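Local coordinates for protein putative oxidoreductase (Magnetospirillum magnetotacticum, PDB 3C1A) that is a putative oxidoreductase of the GFO/IDH/MocA family, probably binding a nicotinamide dinucleotide through its Rossmann-fold domain, at residues V180-S194 with D208-I222. Residues are numbered along the deposited sequence; the frame is centred on the assembly and turned at random.
Sequences VLDLMGRDPDSTSAS and DVTLTLAFSTVEAHI
The ring of Phe-215 is gripped on both faces by the chain running from helix 168-184 into strand 190-201. Over one face lies selenomethionine Met-184, its CG 3.6 Å from the ring centroid and nearly on the normal; bends at chi2 (-53°) and chi3 (-86°) fold its CE back to 3.4 Å from Phe-215 CB, with SE more distant above the same face in a Met-aromatic contact. Pro-188 covers the opposite face toward the rim, and Arg-186 O approaches the ring edge in plane. Val-180 CG1 reaches both Phe-215 CE1 and, at 3.5 Å, Ala-220 CB, packing the last turn of the helix on strands 204-215 and 218-225.

Arg-186 runs past the ring in the opposite direction, with Phe-215 CA over one face of its guanidinium. That group, turned 77° from the ring, donates in plane from NH1 to Ser-216 OG (3.2 Å), while NE and NH2 converge on Asp-187 O and NH2 also makes a salt bridge, with a weak, bent hydrogen bond, to Asp-189 OD1. Cut back to alanine, this position is likely to leave Asp-189 OD1 without its charged mate, Asp-187 O without these two donors and the type II' turn from Phe-215 to Val-218 less firmly tied to the loop.

Asp-189 and Ser-190 both face Ala-214 in a classic beta bulge. Strand 190-201 is an edge strand of the C-terminal domain's mixed sheet, antiparallel to strand 204-215. Ser-192 pairs with Thr-212 and Ser-194 with Thr-210 through reciprocal backbone bonds. Further out, Asp-187 OD1 forms a salt bridge with Arg-306, and Thr-191 packs on Val-310; both partners belong to helix 301-314.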
loop_
_atom_site.group_PDB
_atom_site.type_symbol
_atom_site.label_atom_id
_atom_site.label_comp_id
_atom_site.label_asym_id
_atom_site.label_seq_id
_atom_site.Cartn_x
_atom_site.Cartn_y
_atom_site.Cartn_z
ATOM N N VAL A 180 6.336 2.621 7.871
ATOM C CA VAL A 180 6.901 3.348 9.009
ATOM C C VAL A 180 5.867 3.619 10.122
ATOM O O VAL A 180 6.104 3.281 11.280
ATOM C CB VAL A 180 7.621 4.614 8.554
ATOM C CG1 VAL A 180 8.174 5.364 9.738
ATOM C CG2 VAL A 180 8.815 4.259 7.615
ATOM N N LEU A 181 4.709 4.161 9.765
ATOM C CA LEU A 181 3.602 4.335 10.718
ATOM C C LEU A 181 3.116 3.027 11.348
ATOM O O LEU A 181 2.817 2.993 12.556
ATOM C CB LEU A 181 2.435 5.082 10.097
ATOM C CG LEU A 181 2.631 6.472 9.464
ATOM C CD1 LEU A 181 1.290 7.081 8.955
ATOM C CD2 LEU A 181 3.306 7.455 10.394
ATOM N N ASP A 182 3.057 1.959 10.573
ATOM C CA ASP A 182 2.695 0.636 11.105
ATOM C C ASP A 182 3.719 0.113 12.130
ATOM O O ASP A 182 3.347 -0.344 13.222
ATOM C CB ASP A 182 2.507 -0.387 10.006
ATOM C CG ASP A 182 2.025 -1.709 10.549
ATOM O OD1 ASP A 182 0.947 -1.736 11.196
ATOM O OD2 ASP A 182 2.729 -2.713 10.325
ATOM N N LEU A 183 4.997 0.243 11.804
ATOM C CA LEU A 183 6.102 -0.050 12.738
ATOM C C LEU A 183 6.075 0.767 14.007
ATOM O O LEU A 183 6.246 0.211 15.090
ATOM C CB LEU A 183 7.452 0.182 12.048
ATOM C CG LEU A 183 8.770 -0.082 12.810
ATOM C CD1 LEU A 183 8.816 -1.536 13.257
ATOM C CD2 LEU A 183 10.053 0.276 12.003
HETATM N N MSE A 184 5.927 2.082 13.893
HETATM C CA MSE A 184 6.138 2.986 15.037
HETATM C C MSE A 184 4.916 3.105 15.936
HETATM O O MSE A 184 5.058 3.479 17.069
HETATM C CB MSE A 184 6.567 4.382 14.603
HETATM C CG MSE A 184 7.886 4.463 13.863
HETATM SE SE MSE A 184 9.404 3.638 14.763
HETATM C CE MSE A 184 9.929 5.172 15.866
ATOM N N GLY A 185 3.722 2.823 15.426
ATOM C CA GLY A 185 2.504 2.838 16.241
ATOM C C GLY A 185 1.973 4.211 16.588
ATOM O O GLY A 185 1.122 4.345 17.457
ATOM N N ARG A 186 2.468 5.226 15.905
ATOM C CA ARG A 186 2.130 6.599 16.218
ATOM C C ARG A 186 2.477 7.458 15.042
ATOM O O ARG A 186 3.125 7.005 14.100
ATOM C CB ARG A 186 2.915 7.088 17.443
ATOM C CG ARG A 186 4.398 6.802 17.364
ATOM C CD ARG A 186 5.241 7.617 18.352
ATOM N NE ARG A 186 5.301 8.997 17.907
ATOM C CZ ARG A 186 6.150 9.924 18.322
ATOM N NH1 ARG A 186 7.083 9.677 19.247
ATOM N NH2 ARG A 186 6.057 11.128 17.787
ATOM N N ASP A 187 2.104 8.723 15.119
ATOM C CA ASP A 187 2.417 9.666 14.072
ATOM C C ASP A 187 3.731 10.415 14.353
ATOM O O ASP A 187 4.123 10.603 15.487
ATOM C CB ASP A 187 1.283 10.680 13.930
ATOM C CG ASP A 187 0.069 10.111 13.207
ATOM O OD1 ASP A 187 0.183 9.086 12.496
ATOM O OD2 ASP A 187 -1.016 10.709 13.360
ATOM N N PRO A 188 4.398 10.888 13.308
ATOM C CA PRO A 188 5.640 11.622 13.547
ATOM C C PRO A 188 5.465 12.995 14.211
ATOM O O PRO A 188 4.450 13.662 14.016
ATOM C CB PRO A 188 6.258 11.743 12.142
ATOM C CG PRO A 188 5.094 11.573 11.191
ATOM C CD PRO A 188 4.116 10.678 11.877
ATOM N N ASP A 189 6.467 13.379 14.997
ATOM C CA ASP A 189 6.583 14.726 15.577
ATOM C C ASP A 189 6.897 15.715 14.498
ATOM O O ASP A 189 6.528 16.861 14.599
ATOM C CB ASP A 189 7.758 14.806 16.565
ATOM C CG ASP A 189 7.650 13.817 17.653
ATOM O OD1 ASP A 189 6.648 13.861 18.388
ATOM O OD2 ASP A 189 8.548 12.966 17.764
ATOM N N SER A 190 7.686 15.278 13.511
ATOM C CA SER A 190 7.963 16.097 12.334
ATOM C C SER A 190 8.173 15.273 11.072
ATOM O O SER A 190 8.585 14.097 11.116
ATOM C CB SER A 190 9.178 16.992 12.566
ATOM O OG SER A 190 10.304 16.198 12.801
ATOM N N THR A 191 7.889 15.937 9.951
ATOM C CA THR A 191 7.962 15.368 8.615
ATOM C C THR A 191 8.518 16.444 7.683
ATOM O O THR A 191 8.044 17.590 7.698
ATOM C CB THR A 191 6.571 15.021 8.098
ATOM O OG1 THR A 191 5.845 14.341 9.114
ATOM C CG2 THR A 191 6.666 14.141 6.891
ATOM N N SER A 192 9.544 16.091 6.933
ATOM C CA SER A 192 10.109 16.957 5.897
ATOM C C SER A 192 10.644 16.133 4.745
ATOM O O SER A 192 10.923 14.958 4.894
ATOM C CB SER A 192 11.222 17.821 6.470
ATOM O OG SER A 192 12.287 17.035 6.954
ATOM N N ALA A 193 10.761 16.762 3.588
ATOM C CA ALA A 193 11.244 16.091 2.385
ATOM C C ALA A 193 12.403 16.896 1.817
ATOM O O ALA A 193 12.371 18.136 1.802
ATOM C CB ALA A 193 10.139 15.952 1.358
ATOM N N SER A 194 13.425 16.183 1.391
ATOM C CA SER A 194 14.633 16.783 0.853
ATOM C C SER A 194 14.972 16.150 -0.476
ATOM O O SER A 194 15.242 14.938 -0.564
ATOM C CB SER A 194 15.802 16.628 1.812
ATOM O OG SER A 194 16.887 17.450 1.406
ATOM N N ASP A 208 15.115 12.269 -7.048
ATOM C CA ASP A 208 15.677 11.585 -5.886
ATOM C C ASP A 208 15.287 12.389 -4.657
ATOM O O ASP A 208 15.797 13.483 -4.490
ATOM C CB ASP A 208 17.200 11.572 -6.013
ATOM C CG ASP A 208 17.906 10.675 -4.974
ATOM O OD1 ASP A 208 17.242 10.140 -4.047
ATOM O OD2 ASP A 208 19.174 10.539 -5.067
ATOM N N VAL A 209 14.398 11.840 -3.808
ATOM C CA VAL A 209 13.926 12.541 -2.625
ATOM C C VAL A 209 14.089 11.623 -1.420
ATOM O O VAL A 209 14.018 10.395 -1.537
ATOM C CB VAL A 209 12.479 13.025 -2.750
ATOM C CG1 VAL A 209 11.528 11.836 -2.922
ATOM C CG2 VAL A 209 12.069 13.879 -1.544
ATOM N N THR A 210 14.444 12.228 -0.293
ATOM C CA THR A 210 14.396 11.543 0.986
ATOM C C THR A 210 13.388 12.218 1.917
ATOM O O THR A 210 13.469 13.436 2.146
ATOM C CB THR A 210 15.781 11.417 1.639
ATOM O OG1 THR A 210 16.549 10.463 0.874
ATOM C CG2 THR A 210 15.618 10.882 3.087
ATOM N N LEU A 211 12.440 11.423 2.426
ATOM C CA LEU A 211 11.502 11.850 3.463
ATOM C C LEU A 211 12.061 11.519 4.836
ATOM O O LEU A 211 12.463 10.394 5.074
ATOM C CB LEU A 211 10.123 11.192 3.311
ATOM C CG LEU A 211 9.464 11.282 1.937
ATOM C CD1 LEU A 211 8.060 10.781 2.048
ATOM C CD2 LEU A 211 9.507 12.701 1.375
ATOM N N THR A 212 12.085 12.509 5.723
ATOM C CA THR A 212 12.468 12.283 7.118
ATOM C C THR A 212 11.272 12.482 8.027
ATOM O O THR A 212 10.663 13.550 8.028
ATOM C CB THR A 212 13.614 13.202 7.593
ATOM O OG1 THR A 212 14.674 13.195 6.633
ATOM C CG2 THR A 212 14.165 12.701 8.948
ATOM N N LEU A 213 10.973 11.441 8.799
ATOM C CA LEU A 213 9.870 11.398 9.762
ATOM C C LEU A 213 10.487 11.171 11.124
ATOM O O LEU A 213 11.179 10.176 11.316
ATOM C CB LEU A 213 8.928 10.222 9.448
ATOM C CG LEU A 213 7.956 10.318 8.251
ATOM C CD1 LEU A 213 8.658 10.681 6.968
ATOM C CD2 LEU A 213 7.158 9.016 8.076
ATOM N N ALA A 214 10.282 12.110 12.052
ATOM C CA ALA A 214 10.862 12.016 13.398
ATOM C C ALA A 214 9.855 11.525 14.430
ATOM O O ALA A 214 8.705 11.983 14.502
ATOM C CB ALA A 214 11.474 13.382 13.828
ATOM N N PHE A 215 10.300 10.570 15.231
ATOM C CA PHE A 215 9.495 9.978 16.291
ATOM C C PHE A 215 10.304 10.087 17.568
ATOM O O PHE A 215 11.061 9.200 17.915
ATOM C CB PHE A 215 9.236 8.526 16.002
ATOM C CG PHE A 215 8.483 8.291 14.741
ATOM C CD1 PHE A 215 9.150 8.154 13.532
ATOM C CD2 PHE A 215 7.103 8.143 14.773
ATOM C CE1 PHE A 215 8.464 7.930 12.360
ATOM C CE2 PHE A 215 6.402 7.896 13.606
ATOM C CZ PHE A 215 7.091 7.792 12.389
ATOM N N SER A 216 10.109 11.204 18.241
ATOM C CA SER A 216 10.953 11.663 19.332
ATOM C C SER A 216 12.412 11.587 18.909
ATOM O O SER A 216 12.825 12.368 18.029
ATOM C CB SER A 216 10.622 10.909 20.608
ATOM O OG SER A 216 9.293 11.228 20.987
ATOM N N THR A 217 13.181 10.652 19.472
ATOM C CA THR A 217 14.612 10.568 19.171
ATOM C C THR A 217 14.969 9.612 18.008
ATOM O O THR A 217 16.161 9.371 17.737
ATOM C CB THR A 217 15.404 10.126 20.413
ATOM O OG1 THR A 217 15.021 8.788 20.774
ATOM C CG2 THR A 217 15.147 11.092 21.580
ATOM N N VAL A 218 13.958 9.086 17.314
ATOM C CA VAL A 218 14.181 8.056 16.304
ATOM C C VAL A 218 13.737 8.660 14.979
ATOM O O VAL A 218 12.622 9.188 14.898
ATOM C CB VAL A 218 13.337 6.787 16.603
ATOM C CG1 VAL A 218 13.417 5.768 15.462
ATOM C CG2 VAL A 218 13.740 6.163 17.914
ATOM N N GLU A 219 14.597 8.601 13.963
ATOM C CA GLU A 219 14.219 9.071 12.621
ATOM C C GLU A 219 14.075 7.927 11.662
ATOM O O GLU A 219 14.814 6.944 11.747
ATOM C CB GLU A 219 15.239 10.045 12.056
ATOM C CG GLU A 219 15.192 11.382 12.721
ATOM C CD GLU A 219 15.987 12.416 11.998
ATOM O OE1 GLU A 219 16.934 12.041 11.275
ATOM O OE2 GLU A 219 15.649 13.612 12.144
ATOM N N ALA A 220 13.095 8.072 10.767
ATOM C CA ALA A 220 12.868 7.181 9.629
ATOM C C ALA A 220 13.213 8.001 8.417
ATOM O O ALA A 220 12.726 9.135 8.276
ATOM C CB ALA A 220 11.410 6.715 9.556
ATOM N N HIS A 221 14.114 7.496 7.593
ATOM C CA HIS A 221 14.504 8.131 6.318
ATOM C C HIS A 221 14.044 7.236 5.164
ATOM O O HIS A 221 14.439 6.059 5.029
ATOM C CB HIS A 221 16.010 8.363 6.195
ATOM C CG HIS A 221 16.595 9.209 7.290
ATOM N ND1 HIS A 221 17.537 8.730 8.171
ATOM C CD2 HIS A 221 16.379 10.497 7.645
ATOM C CE1 HIS A 221 17.870 9.679 9.026
ATOM N NE2 HIS A 221 17.187 10.766 8.725
ATOM N N ILE A 222 13.196 7.803 4.332
ATOM C CA ILE A 222 12.588 7.081 3.231
ATOM C C ILE A 222 13.086 7.653 1.925
ATOM O O ILE A 222 12.719 8.760 1.572
ATOM C CB ILE A 222 11.060 7.246 3.277
ATOM C CG1 ILE A 222 10.481 6.589 4.541
ATOM C CG2 ILE A 222 10.374 6.814 1.961
ATOM C CD1 ILE A 222 8.961 6.959 4.780
HETATM O O HOH W 1 13.717 16.025 12.902
HETATM O O HOH W 2 11.299 15.772 9.843
#